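Long-range contact in interleukin-2 receptor subunit beta (Mus musculus, PDB 6DG5), which serves as the beta subunit of the interleukin-2 receptor, binding interleukin-2 and probably passing on its mitogenic signal: residues Y135-R147 against S157-L170. Residues are numbered along the deposited sequence; the frame is centred on the assembly and turned at random.
Sequences YIEPYLEFEARRR and SVLSLKQRQQWLFL. With NAG (2-acetamido-2-deoxy-beta-D-glucopyranose), chain D.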
ATOM      1  N   TYR B 135       0.571   0.288   7.503  1.00 31.30           N
ATOM      2  CA  TYR B 135      -0.064   1.470   6.931  1.00 23.00           C
ATOM      3  C   TYR B 135       0.747   2.033   5.771  1.00 31.45           C
ATOM      4  O   TYR B 135       0.180   2.522   4.785  1.00 34.02           O
ATOM      5  CB  TYR B 135      -0.241   2.539   8.009  1.00 22.89           C
ATOM      6  CG  TYR B 135      -1.291   2.243   9.055  1.00 33.96           C
ATOM      7  CD1 TYR B 135      -2.480   1.606   8.720  1.00 35.27           C
ATOM      8  CD2 TYR B 135      -1.096   2.611  10.378  1.00 35.56           C
ATOM      9  CE1 TYR B 135      -3.442   1.343   9.678  1.00 28.62           C
ATOM     10  CE2 TYR B 135      -2.049   2.354  11.341  1.00 32.20           C
ATOM     11  CZ  TYR B 135      -3.221   1.717  10.988  1.00 26.59           C
ATOM     12  OH  TYR B 135      -4.169   1.461  11.952  1.00 39.42           O
ATOM     13  N   ILE B 136       2.075   1.977   5.869  1.00 20.65           N
ATOM     14  CA  ILE B 136       2.961   2.594   4.892  1.00 19.86           C
ATOM     15  C   ILE B 136       3.860   1.591   4.191  1.00 29.77           C
ATOM     16  O   ILE B 136       4.656   1.991   3.337  1.00 38.85           O
ATOM     17  CB  ILE B 136       3.820   3.700   5.541  1.00 18.96           C
ATOM     18  CG1 ILE B 136       4.693   3.105   6.646  1.00 18.06           C
ATOM     19  CG2 ILE B 136       2.937   4.803   6.092  1.00 19.80           C
ATOM     20  CD1 ILE B 136       5.863   3.973   7.031  1.00 33.00           C
ATOM     21  N   GLU B 137       3.770   0.306   4.533  1.00 28.42           N
ATOM     22  CA  GLU B 137       4.690  -0.677   3.965  1.00 19.44           C
ATOM     23  C   GLU B 137       4.669  -0.743   2.440  1.00 21.58           C
ATOM     24  O   GLU B 137       5.754  -0.872   1.848  1.00 26.84           O
ATOM     25  CB  GLU B 137       4.409  -2.064   4.560  1.00 31.85           C
ATOM     26  CG  GLU B 137       5.512  -3.068   4.274  1.00 44.73           C
ATOM     27  CD  GLU B 137       5.063  -4.503   4.460  1.00 58.78           C
ATOM     28  OE1 GLU B 137       4.384  -4.799   5.464  1.00 61.95           O
ATOM     29  OE2 GLU B 137       5.381  -5.339   3.590  1.00 63.21           O
ATOM     30  N   PRO B 138       3.525  -0.668   1.748  1.00 23.36           N
ATOM     31  CA  PRO B 138       3.574  -0.737   0.278  1.00 26.73           C
ATOM     32  C   PRO B 138       4.242   0.461  -0.375  1.00 30.06           C
ATOM     33  O   PRO B 138       4.628   0.368  -1.548  1.00 26.62           O
ATOM     34  CB  PRO B 138       2.095  -0.835  -0.123  1.00 24.61           C
ATOM     35  CG  PRO B 138       1.358  -0.245   1.021  1.00 25.40           C
ATOM     36  CD  PRO B 138       2.132  -0.659   2.233  1.00 22.54           C
ATOM     37  N   TYR B 139       4.398   1.575   0.339  1.00 28.00           N
ATOM     38  CA  TYR B 139       4.977   2.791  -0.220  1.00 20.80           C
ATOM     39  C   TYR B 139       6.462   2.930   0.089  1.00 29.91           C
ATOM     40  O   TYR B 139       6.987   4.049   0.074  1.00 34.20           O
ATOM     41  CB  TYR B 139       4.218   4.017   0.292  1.00 20.04           C
ATOM     42  CG  TYR B 139       2.789   4.096  -0.192  1.00 21.78           C
ATOM     43  CD1 TYR B 139       2.484   4.685  -1.411  1.00 32.37           C
ATOM     44  CD2 TYR B 139       1.746   3.584   0.570  1.00 29.76           C
ATOM     45  CE1 TYR B 139       1.181   4.763  -1.859  1.00 36.19           C
ATOM     46  CE2 TYR B 139       0.436   3.657   0.129  1.00 32.98           C
ATOM     47  CZ  TYR B 139       0.161   4.248  -1.087  1.00 36.21           C
ATOM     48  OH  TYR B 139      -1.135   4.327  -1.538  1.00 35.59           O
ATOM     49  N   LEU B 140       7.153   1.823   0.351  1.00 32.63           N
ATOM     50  CA  LEU B 140       8.560   1.893   0.719  1.00 24.82           C
ATOM     51  C   LEU B 140       9.411   2.359  -0.454  1.00 15.73           C
ATOM     52  O   LEU B 140       9.143   2.029  -1.612  1.00 18.18           O
ATOM     53  CB  LEU B 140       9.050   0.533   1.212  1.00 21.90           C
ATOM     54  CG  LEU B 140       8.621   0.141   2.625  1.00 21.50           C
ATOM     55  CD1 LEU B 140       9.043  -1.285   2.937  1.00 15.51           C
ATOM     56  CD2 LEU B 140       9.197   1.111   3.641  1.00 25.13           C
ATOM     57  N   GLU B 141      10.446   3.133  -0.141  1.00 15.19           N
ATOM     58  CA  GLU B 141      11.364   3.676  -1.129  1.00 15.12           C
ATOM     59  C   GLU B 141      12.765   3.633  -0.543  1.00 30.49           C
ATOM     60  O   GLU B 141      12.941   3.839   0.660  1.00 33.24           O
ATOM     61  CB  GLU B 141      10.984   5.111  -1.507  1.00 28.64           C
ATOM     62  CG  GLU B 141      11.458   5.556  -2.875  1.00 53.76           C
ATOM     63  CD  GLU B 141      10.821   6.863  -3.306  1.00 77.31           C
ATOM     64  OE1 GLU B 141      11.156   7.913  -2.716  1.00 85.74           O
ATOM     65  OE2 GLU B 141       9.973   6.838  -4.223  1.00 86.03           O
ATOM     66  N   PHE B 142      13.758   3.365  -1.386  1.00 24.95           N
ATOM     67  CA  PHE B 142      15.121   3.181  -0.913  1.00 13.67           C
ATOM     68  C   PHE B 142      16.089   4.043  -1.706  1.00 27.18           C
ATOM     69  O   PHE B 142      15.913   4.251  -2.911  1.00 21.71           O
ATOM     70  CB  PHE B 142      15.543   1.714  -1.001  1.00 22.95           C
ATOM     71  CG  PHE B 142      14.777   0.813  -0.080  1.00 13.13           C
ATOM     72  CD1 PHE B 142      15.172   0.654   1.235  1.00 12.99           C
ATOM     73  CD2 PHE B 142      13.663   0.126  -0.531  1.00 13.44           C
ATOM     74  CE1 PHE B 142      14.472  -0.175   2.087  1.00 23.02           C
ATOM     75  CE2 PHE B 142      12.958  -0.704   0.316  1.00 18.80           C
ATOM     76  CZ  PHE B 142      13.362  -0.854   1.628  1.00 13.42           C
ATOM     77  N   GLU B 143      17.111   4.541  -1.013  1.00 27.40           N
ATOM     78  CA  GLU B 143      18.195   5.306  -1.615  1.00 27.75           C
ATOM     79  C   GLU B 143      19.505   4.795  -1.040  1.00 30.27           C
ATOM     80  O   GLU B 143      19.676   4.756   0.183  1.00 33.85           O
ATOM     81  CB  GLU B 143      18.041   6.807  -1.342  1.00 27.28           C
ATOM     82  CG  GLU B 143      17.808   7.659  -2.579  1.00 30.00           C
ATOM     83  CD  GLU B 143      17.915   9.145  -2.288  1.00 37.42           C
ATOM     84  OE1 GLU B 143      18.441   9.505  -1.214  1.00 38.80           O
ATOM     85  OE2 GLU B 143      17.472   9.953  -3.133  1.00 43.73           O
ATOM     86  N   ALA B 144      20.424   4.400  -1.918  1.00 32.02           N
ATOM     87  CA  ALA B 144      21.740   3.928  -1.517  1.00 21.70           C
ATOM     88  C   ALA B 144      22.814   4.815  -2.130  1.00 15.43           C
ATOM     89  O   ALA B 144      22.606   5.437  -3.177  1.00 29.97           O
ATOM     90  CB  ALA B 144      21.963   2.467  -1.934  1.00 15.15           C
ATOM     91  N   ARG B 145      23.969   4.876  -1.472  1.00 16.01           N
ATOM     92  CA  ARG B 145      25.108   5.617  -1.996  1.00 17.13           C
ATOM     93  C   ARG B 145      26.361   4.756  -1.932  1.00 33.22           C
ATOM     94  O   ARG B 145      26.661   4.157  -0.894  1.00 39.54           O
ATOM     95  CB  ARG B 145      25.321   6.941  -1.248  1.00 18.26           C
ATOM     96  CG  ARG B 145      25.524   6.845   0.255  1.00 18.44           C
ATOM     97  CD  ARG B 145      25.713   8.241   0.831  1.00 22.19           C
ATOM     98  NE  ARG B 145      25.934   8.244   2.273  1.00 29.24           N
ATOM     99  CZ  ARG B 145      26.127   9.348   2.990  1.00 32.88           C
ATOM    100  NH1 ARG B 145      26.124  10.532   2.394  1.00 34.74           N
ATOM    101  NH2 ARG B 145      26.321   9.270   4.298  1.00 35.68           N
ATOM    102  N   ARG B 146      27.081   4.698  -3.048  1.00 27.33           N
ATOM    103  CA  ARG B 146      28.294   3.905  -3.193  1.00 18.24           C
ATOM    104  C   ARG B 146      29.495   4.839  -3.241  1.00 26.33           C
ATOM    105  O   ARG B 146      29.528   5.767  -4.056  1.00 28.22           O
ATOM    106  CB  ARG B 146      28.231   3.054  -4.463  1.00 17.61           C
ATOM    107  CG  ARG B 146      29.494   2.268  -4.764  1.00 38.37           C
ATOM    108  CD  ARG B 146      29.644   1.999  -6.257  1.00 42.98           C
ATOM    109  NE  ARG B 146      30.097   3.183  -6.985  1.00 52.11           N
ATOM    110  CZ  ARG B 146      29.309   3.959  -7.724  1.00 59.61           C
ATOM    111  NH1 ARG B 146      28.019   3.679  -7.847  1.00 57.65           N
ATOM    112  NH2 ARG B 146      29.813   5.016  -8.348  1.00 64.03           N
ATOM    113  N   ARG B 147      30.477   4.601  -2.375  1.00 22.29           N
ATOM    114  CA  ARG B 147      31.673   5.424  -2.341  1.00 22.68           C
ATOM    115  C   ARG B 147      32.915   4.553  -2.429  1.00 30.98           C
ATOM    116  O   ARG B 147      32.915   3.391  -2.016  1.00 41.38           O
ATOM    117  CB  ARG B 147      31.737   6.299  -1.075  1.00 24.92           C
ATOM    118  CG  ARG B 147      32.384   5.649   0.141  1.00 27.20           C
ATOM    119  CD  ARG B 147      32.734   6.700   1.186  1.00 25.92           C
ATOM    120  NE  ARG B 147      33.236   6.116   2.426  1.00 46.15           N
ATOM    121  CZ  ARG B 147      33.684   6.825   3.458  1.00 57.34           C
ATOM    122  NH1 ARG B 147      33.699   8.150   3.397  1.00 63.04           N
ATOM    123  NH2 ARG B 147      34.120   6.213   4.550  1.00 59.53           N
ATOM    124  N   SER B 157      28.086   8.525  -5.097  1.00 60.16           N
ATOM    125  CA  SER B 157      26.977   8.521  -6.041  1.00 65.33           C
ATOM    126  C   SER B 157      25.760   7.894  -5.373  1.00 57.57           C
ATOM    127  O   SER B 157      25.821   6.747  -4.917  1.00 64.73           O
ATOM    128  CB  SER B 157      27.355   7.758  -7.310  1.00 75.44           C
ATOM    129  OG  SER B 157      26.520   8.111  -8.397  1.00 82.35           O
ATOM    130  N   VAL B 158      24.659   8.637  -5.324  1.00 41.81           N
ATOM    131  CA  VAL B 158      23.443   8.205  -4.644  1.00 34.16           C
ATOM    132  C   VAL B 158      22.489   7.628  -5.681  1.00 35.55           C
ATOM    133  O   VAL B 158      22.110   8.315  -6.637  1.00 42.49           O
ATOM    134  CB  VAL B 158      22.790   9.363  -3.877  1.00 19.19           C
ATOM    135  CG1 VAL B 158      21.614   8.858  -3.066  1.00 18.08           C
ATOM    136  CG2 VAL B 158      23.812  10.043  -2.982  1.00 31.39           C
ATOM    137  N   LEU B 159      22.098   6.373  -5.489  1.00 32.07           N
ATOM    138  CA  LEU B 159      21.209   5.669  -6.401  1.00 33.18           C
ATOM    139  C   LEU B 159      19.827   5.545  -5.777  1.00 31.09           C
ATOM    140  O   LEU B 159      19.698   5.260  -4.581  1.00 32.03           O
ATOM    141  CB  LEU B 159      21.761   4.280  -6.730  1.00 34.50           C
ATOM    142  CG  LEU B 159      23.257   4.208  -7.038  1.00 27.47           C
ATOM    143  CD1 LEU B 159      23.778   2.801  -6.802  1.00 19.00           C
ATOM    144  CD2 LEU B 159      23.529   4.645  -8.467  1.00 32.92           C
ATOM    145  N   SER B 160      18.792   5.750  -6.587  1.00 30.44           N
ATOM    146  CA  SER B 160      17.416   5.737  -6.113  1.00 24.85           C
ATOM    147  C   SER B 160      16.722   4.447  -6.529  1.00 23.61           C
ATOM    148  O   SER B 160      16.805   4.037  -7.691  1.00 21.48           O
ATOM    149  CB  SER B 160      16.639   6.942  -6.649  1.00 31.29           C
ATOM    150  OG  SER B 160      17.058   8.143  -6.026  1.00 37.14           O
ATOM    151  N   LEU B 161      16.043   3.814  -5.576  1.00 29.60           N
ATOM    152  CA  LEU B 161      15.155   2.683  -5.833  1.00 24.45           C
ATOM    153  C   LEU B 161      13.754   3.147  -5.453  1.00 28.48           C
ATOM    154  O   LEU B 161      13.345   3.032  -4.294  1.00 26.06           O
ATOM    155  CB  LEU B 161      15.572   1.443  -5.049  1.00 20.44           C
ATOM    156  CG  LEU B 161      16.978   0.894  -5.292  1.00 13.58           C
ATOM    157  CD1 LEU B 161      17.840   1.071  -4.054  1.00 13.23           C
ATOM    158  CD2 LEU B 161      16.909  -0.567  -5.695  1.00 13.42           C
ATOM    159  N   LYS B 162      13.019   3.678  -6.432  1.00 28.28           N
ATOM    160  CA  LYS B 162      11.693   4.237  -6.197  1.00 25.68           C
ATOM    161  C   LYS B 162      10.615   3.169  -6.050  1.00 26.52           C
ATOM    162  O   LYS B 162       9.430   3.458  -6.258  1.00 22.79           O
ATOM    163  CB  LYS B 162      11.326   5.213  -7.319  1.00 27.66           C
ATOM    164  CG  LYS B 162      12.291   6.381  -7.447  1.00 28.01           C
ATOM    165  CD  LYS B 162      11.808   7.409  -8.456  1.00 36.46           C
ATOM    166  CE  LYS B 162      12.858   8.487  -8.690  1.00 40.57           C
ATOM    167  NZ  LYS B 162      14.081   7.932  -9.334  1.00 42.97           N
ATOM    168  N   GLN B 163      11.007   1.950  -5.692  1.00 16.48           N
ATOM    169  CA  GLN B 163      10.085   0.867  -5.400  1.00 16.79           C
ATOM    170  C   GLN B 163      10.618   0.117  -4.188  1.00 18.72           C
ATOM    171  O   GLN B 163      11.663   0.464  -3.629  1.00 24.39           O
ATOM    172  CB  GLN B 163       9.914  -0.062  -6.608  1.00 17.38           C
ATOM    173  CG  GLN B 163      11.211  -0.671  -7.118  1.00 28.34           C
ATOM    174  CD  GLN B 163      11.977   0.252  -8.044  1.00 27.66           C
ATOM    175  OE1 GLN B 163      11.464   1.284  -8.475  1.00 32.03           O
ATOM    176  NE2 GLN B 163      13.215  -0.115  -8.355  1.00 34.33           N
ATOM    177  N   ARG B 164       9.897  -0.923  -3.775  1.00 16.19           N
ATOM    178  CA  ARG B 164      10.317  -1.755  -2.649  1.00 15.61           C
ATOM    179  C   ARG B 164      11.114  -2.926  -3.210  1.00 27.48           C
ATOM    180  O   ARG B 164      10.544  -3.924  -3.657  1.00 29.76           O
ATOM    181  CB  ARG B 164       9.113  -2.224  -1.840  1.00 32.18           C
ATOM    182  CG  ARG B 164       9.447  -2.649  -0.417  1.00 35.96           C
ATOM    183  CD  ARG B 164       9.574  -4.157  -0.279  1.00 40.08           C
ATOM    184  NE  ARG B 164       9.831  -4.549   1.105  1.00 40.26           N
ATOM    185  CZ  ARG B 164       8.882  -4.749   2.016  1.00 38.36           C
ATOM    186  NH1 ARG B 164       7.606  -4.598   1.692  1.00 38.64           N
ATOM    187  NH2 ARG B 164       9.208  -5.102   3.252  1.00 37.77           N
ATOM    188  N   GLN B 165      12.439  -2.800  -3.195  1.00 26.20           N
ATOM    189  CA  GLN B 165      13.331  -3.798  -3.771  1.00 30.93           C
ATOM    190  C   GLN B 165      14.169  -4.515  -2.723  1.00 36.64           C
ATOM    191  O   GLN B 165      14.225  -5.750  -2.720  1.00 54.62           O
ATOM    192  CB  GLN B 165      14.244  -3.134  -4.815  1.00 34.63           C
ATOM    193  CG  GLN B 165      14.716  -4.064  -5.921  1.00 36.23           C
ATOM    194  CD  GLN B 165      15.285  -3.313  -7.113  1.00 35.58           C
ATOM    195  OE1 GLN B 165      14.606  -2.485  -7.724  1.00 34.57           O
ATOM    196  NE2 GLN B 165      16.539  -3.596  -7.445  1.00 35.06           N
ATOM    197  N   GLN B 166      14.820  -3.768  -1.830  1.00 28.77           N
ATOM    198  CA  GLN B 166      15.642  -4.332  -0.755  1.00 23.54           C
ATOM    199  C   GLN B 166      16.821  -5.137  -1.296  1.00 26.66           C
ATOM    200  O   GLN B 166      17.252  -6.118  -0.683  1.00 29.12           O
ATOM    201  CB  GLN B 166      14.804  -5.177   0.211  1.00 13.87           C
ATOM    202  CG  GLN B 166      13.936  -4.346   1.142  1.00 13.91           C
ATOM    203  CD  GLN B 166      13.260  -5.172   2.215  1.00 30.36           C
ATOM    204  OE1 GLN B 166      12.225  -5.796   1.976  1.00 34.51           O
ATOM    205  NE2 GLN B 166      13.840  -5.179   3.408  1.00 27.46           N
ATOM    206  N   TRP B 167      17.345  -4.723  -2.449  1.00 27.25           N
ATOM    207  CA  TRP B 167      18.590  -5.233  -3.014  1.00 13.06           C
ATOM    208  C   TRP B 167      18.939  -4.397  -4.236  1.00 13.62           C
ATOM    209  O   TRP B 167      18.053  -3.831  -4.881  1.00 19.05           O
ATOM    210  CB  TRP B 167      18.494  -6.719  -3.403  1.00 14.27           C
ATOM    211  CG  TRP B 167      17.436  -7.030  -4.421  1.00 15.44           C
ATOM    212  CD1 TRP B 167      16.175  -7.482  -4.175  1.00 14.43           C
ATOM    213  CD2 TRP B 167      17.554  -6.924  -5.845  1.00 18.17           C
ATOM    214  NE1 TRP B 167      15.495  -7.657  -5.355  1.00 26.39           N
ATOM    215  CE2 TRP B 167      16.320  -7.321  -6.396  1.00 14.61           C
ATOM    216  CE3 TRP B 167      18.580  -6.527  -6.708  1.00 18.51           C
ATOM    217  CZ2 TRP B 167      16.085  -7.333  -7.770  1.00 15.01           C
ATOM    218  CZ3 TRP B 167      18.345  -6.540  -8.071  1.00 16.36           C
ATOM    219  CH2 TRP B 167      17.107  -6.940  -8.588  1.00 19.28           C
ATOM    220  N   LEU B 168      20.232  -4.328  -4.551  1.00 12.86           N
ATOM    221  CA  LEU B 168      20.664  -3.724  -5.805  1.00 23.11           C
ATOM    222  C   LEU B 168      21.810  -4.524  -6.400  1.00 27.25           C
ATOM    223  O   LEU B 168      22.694  -5.000  -5.683  1.00 26.46           O
ATOM    224  CB  LEU B 168      21.078  -2.249  -5.645  1.00 12.93           C
ATOM    225  CG  LEU B 168      21.806  -1.689  -4.423  1.00 12.97           C
ATOM    226  CD1 LEU B 168      23.192  -2.281  -4.237  1.00 27.17           C
ATOM    227  CD2 LEU B 168      21.894  -0.181  -4.565  1.00 20.04           C
ATOM    228  N   PHE B 169      21.772  -4.683  -7.717  1.00 26.70           N
ATOM    229  CA  PHE B 169      22.820  -5.358  -8.468  1.00 18.43           C
ATOM    230  C   PHE B 169      23.690  -4.278  -9.098  1.00 13.68           C
ATOM    231  O   PHE B 169      23.235  -3.541  -9.978  1.00 13.99           O
ATOM    232  CB  PHE B 169      22.216  -6.283  -9.522  1.00 21.64           C
ATOM    233  CG  PHE B 169      23.144  -7.366  -9.995  1.00 14.10           C
ATOM    234  CD1 PHE B 169      23.202  -8.585  -9.337  1.00 21.57           C
ATOM    235  CD2 PHE B 169      23.946  -7.173 -11.107  1.00 14.33           C
ATOM    236  CE1 PHE B 169      24.048  -9.587  -9.776  1.00 26.37           C
ATOM    237  CE2 PHE B 169      24.793  -8.171 -11.551  1.00 27.12           C
ATOM    238  CZ  PHE B 169      24.844  -9.379 -10.884  1.00 29.58           C
ATOM    239  N   LEU B 170      24.932  -4.169  -8.634  1.00 23.79           N
ATOM    240  CA  LEU B 170      25.835  -3.122  -9.095  1.00 25.93           C
ATOM    241  C   LEU B 170      26.638  -3.597 -10.298  1.00 31.71           C
ATOM    242  O   LEU B 170      27.156  -4.717 -10.312  1.00 32.69           O
ATOM    243  CB  LEU B 170      26.778  -2.691  -7.974  1.00 14.66           C
ATOM    244  CG  LEU B 170      26.126  -1.949  -6.808  1.00 17.47           C
ATOM    245  CD1 LEU B 170      27.151  -1.637  -5.733  1.00 24.63           C
ATOM    246  CD2 LEU B 170      25.458  -0.676  -7.299  1.00 14.48           C
TER
HETATM  247  C1  NAG D   1      19.882  -9.915  -5.995  1.00 31.59           C
HETATM  248  C2  NAG D   1      19.218 -10.482  -7.256  1.00 26.21           C
HETATM  249  C3  NAG D   1      17.698 -10.567  -7.078  1.00 32.12           C
HETATM  250  C4  NAG D   1      17.332 -11.286  -5.784  1.00 35.08           C
HETATM  251  C5  NAG D   1      18.085 -10.664  -4.611  1.00 35.84           C
HETATM  252  C6  NAG D   1      17.870 -11.395  -3.306  1.00 39.51           C
HETATM  253  C7  NAG D   1      19.659 -10.179  -9.656  1.00 45.10           C
HETATM  254  C8  NAG D   1      20.001  -9.200 -10.738  1.00 47.84           C
HETATM  255  N2  NAG D   1      19.547  -9.676  -8.422  1.00 33.92           N
HETATM  256  O3  NAG D   1      17.141 -11.258  -8.191  1.00 37.72           O
HETATM  257  O4  NAG D   1      15.933 -11.166  -5.538  1.00 42.48           O
HETATM  258  O5  NAG D   1      19.495 -10.684  -4.866  1.00 35.99           O
HETATM  259  O6  NAG D   1      18.322 -12.740  -3.374  1.00 41.51           O
HETATM  260  O7  NAG D   1      19.491 -11.373  -9.889  1.00 51.28           O
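Leu161 N donates to Phe142 O at 2.7 Å, with an N-H...O angle of 160°. The return bond, from Phe142 N to Leu161 O, is 3.0 Å long. Together they mark a hydrogen-bonded pair of an antiparallel beta hairpin, strands 140-148 and 157-161, in the fibronectin type-III domain of this cytokine receptor. Ala144 with Leu159 and Arg146 with Ser157 repeat the pattern. Between them lie the non-hydrogen-bonded pairs Glu143-Ser160 and Arg145-Val158. Glu143 also forms a salt bridge with Arg184. Arg145 packs by a cation-pi contact on Trp198 of the WSXWS motif and bonds to Gln182.

Beyond the hairpin, residues 162-166 turn the chain toward strand 167-170 of the other sheet. In this turn Lys162 and Gln163 also meet the chain of another protein. Arg164 bends at chi2 (-99°), which carries its guanidinium back alongside Leu140. Leu140 CD1 sits over one guanidinium face, 3.6 Å from Arg164 CZ. At the edge, Arg164 NH1 makes a salt bridge to the anti lone pair of Glu137 OE2, at 3.0 Å. The carboxylate and guanidinium planes stand 89° apart. Arg164 NE bonds to Gln166 OE1, which fixes the group from a second side. The Phe142 ring points Phe142 CD2 at Gln163 O, 3.7 Å away in the ring plane.

The indole of Trp167 packs flat against a sugar of the glycan, which is attached at Asn124. NAG C3 lies over the indole, 3.6 Å from Trp167 CE2, and Gln165 NE2 sits over the opposite face, toward its rim. An alanine here would remove that flat platform and would probably leave the sugar free to swing. Between the two sheets, Leu168 CD2 reaches Ala144 CB at 3.7 Å.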